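Local coordinates for protein yojF (Bacillus subtilis, PDB 1NJH) that is of unknown function, belongs to the DUF1806 family and folds as a largely antiparallel beta protein that assembles with a second copy of itself, at residues V24-E29 / A53-H58. Numbering follows the deposited sequence.
Sequences VYIHLE and AKVTYH
Ala53 O takes two groups of the opposing strand: the amide of Ile26, whose N lies 2.9 Å from it, and the CA-H of Tyr25, with CA at 3.3 Å. Ala53 N returns a longer bond to Ile26 O, 3.3 Å. At the other end Val24 and Val55 form the second hydrogen-bonded pair; Val24 N reaches Val55 O at 2.8 Å, and Val55 N answers to Val24 O. Tyr25 and Lys54 make the non-hydrogen-bonded pair between them. This is an antiparallel pairing of strands 24-32 and 45-63 within the antiparallel sheet, and the backbone of 24-29 is bonded along its other edge to strand 106-113. Val24, Ile26, Ala53 and Val55 share one face, where Ile112 touches Val24, and Leu110 and Leu72 touch Ile26. Ile26 CD1 stands anti to CA (chi2 -170°), which carries it out to 3.5 Å from Val55 CG2, the two side chains crossing at about a right angle. Val24 CG2 meets Tyr57 CE2 at 4.1 Å, while that tyrosine's hydroxyl is hydrogen-bonded to Leu16 O in helix 9-18. On the reverse face Lys54 passes CG over one face of the Tyr25 ring, toward its rim. A bend at chi4 (61°) turns its ammonium back to the phenol, so that Lys54 NZ comes in above the ring plane on the same side as CG, 3.1 Å from Tyr25 CZ and 3.0 Å from Tyr25 OH. At the subunit interface, Glu76 of the second subunit packs on Lys54 and its OE1 makes a weak hydrogen bond with Tyr25 OH.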
# COMPACT_ATOMS: atom_id res chain seq x y z
N VAL A 24 8.28 9.10 9.67
CA VAL A 24 8.74 7.71 9.73
C VAL A 24 8.62 7.10 8.35
O VAL A 24 8.01 7.68 7.46
CB VAL A 24 7.92 6.87 10.75
CG1 VAL A 24 8.17 7.40 12.16
CG2 VAL A 24 6.43 6.90 10.41
N TYR A 25 9.27 5.96 8.17
CA TYR A 25 9.21 5.27 6.90
C TYR A 25 8.31 4.06 7.05
O TYR A 25 8.33 3.39 8.08
CB TYR A 25 10.61 4.80 6.48
CG TYR A 25 11.51 5.95 6.10
CD1 TYR A 25 12.24 6.63 7.07
CD2 TYR A 25 11.60 6.37 4.78
CE1 TYR A 25 13.05 7.71 6.72
CE2 TYR A 25 12.40 7.45 4.42
CZ TYR A 25 13.13 8.11 5.40
OH TYR A 25 13.94 9.16 5.06
N ILE A 26 7.53 3.78 6.02
CA ILE A 26 6.62 2.66 6.06
C ILE A 26 6.81 1.65 4.93
O ILE A 26 7.14 2.02 3.78
CB ILE A 26 5.14 3.19 6.04
CG1 ILE A 26 4.86 3.93 7.36
CG2 ILE A 26 4.15 2.05 5.79
CD1 ILE A 26 3.44 4.30 7.59
N HIS A 27 6.67 0.38 5.27
CA HIS A 27 6.69 -0.69 4.29
C HIS A 27 5.31 -1.34 4.45
O HIS A 27 4.94 -1.74 5.56
CB HIS A 27 7.77 -1.74 4.58
CG HIS A 27 7.83 -2.80 3.53
ND1 HIS A 27 7.11 -3.97 3.60
CD2 HIS A 27 8.45 -2.82 2.32
CE1 HIS A 27 7.28 -4.66 2.49
NE2 HIS A 27 8.09 -3.99 1.70
N LEU A 28 4.55 -1.44 3.36
CA LEU A 28 3.22 -2.05 3.39
C LEU A 28 3.15 -2.91 2.15
O LEU A 28 3.28 -2.41 1.04
CB LEU A 28 2.13 -0.99 3.34
CG LEU A 28 0.69 -1.54 3.30
CD1 LEU A 28 0.40 -2.34 4.56
CD2 LEU A 28 -0.28 -0.38 3.14
N GLU A 29 2.95 -4.20 2.36
CA GLU A 29 2.95 -5.14 1.25
C GLU A 29 1.93 -6.27 1.43
O GLU A 29 1.68 -6.72 2.55
CB GLU A 29 4.38 -5.72 1.13
CG GLU A 29 4.55 -6.93 0.20
CD GLU A 29 6.01 -7.41 0.12
OE1 GLU A 29 6.79 -7.17 1.06
OE2 GLU A 29 6.37 -8.07 -0.89
N ALA A 53 7.73 4.77 2.13
CA ALA A 53 6.84 5.91 1.94
C ALA A 53 7.17 6.68 3.21
O ALA A 53 7.30 6.07 4.28
CB ALA A 53 5.37 5.47 1.95
N LYS A 54 7.35 7.99 3.09
CA LYS A 54 7.66 8.79 4.26
C LYS A 54 6.37 9.49 4.66
O LYS A 54 5.74 10.17 3.84
CB LYS A 54 8.75 9.82 3.93
CG LYS A 54 9.46 10.38 5.16
CD LYS A 54 10.54 11.37 4.77
CE LYS A 54 11.32 11.86 5.98
NZ LYS A 54 12.00 10.73 6.67
N VAL A 55 5.97 9.29 5.90
CA VAL A 55 4.74 9.90 6.40
C VAL A 55 4.88 10.28 7.87
O VAL A 55 5.79 9.83 8.58
CB VAL A 55 3.53 8.91 6.32
CG1 VAL A 55 3.43 8.31 4.93
CG2 VAL A 55 3.70 7.81 7.36
N THR A 56 3.95 11.11 8.32
CA THR A 56 3.87 11.53 9.70
C THR A 56 2.42 11.28 10.08
O THR A 56 1.53 11.87 9.47
CB THR A 56 4.17 13.04 9.86
OG1 THR A 56 5.54 13.29 9.51
CG2 THR A 56 3.93 13.47 11.29
N TYR A 57 2.17 10.38 11.02
CA TYR A 57 0.78 10.14 11.42
C TYR A 57 0.54 10.70 12.82
O TYR A 57 1.43 10.66 13.67
CB TYR A 57 0.44 8.63 11.36
CG TYR A 57 1.27 7.71 12.23
CD1 TYR A 57 0.95 7.51 13.57
CD2 TYR A 57 2.31 6.95 11.68
CE1 TYR A 57 1.63 6.57 14.34
CE2 TYR A 57 3.00 6.00 12.44
CZ TYR A 57 2.65 5.82 13.77
OH TYR A 57 3.29 4.87 14.52
N HIS A 58 -0.67 11.22 13.05
CA HIS A 58 -0.99 11.81 14.35
C HIS A 58 -1.91 10.99 15.25
O HIS A 58 -2.00 11.24 16.46
CB HIS A 58 -1.53 13.24 14.17
CG HIS A 58 -2.46 13.40 13.00
ND1 HIS A 58 -3.82 13.27 13.11
CD2 HIS A 58 -2.21 13.69 11.70
CE1 HIS A 58 -4.38 13.47 11.93
NE2 HIS A 58 -3.42 13.73 11.06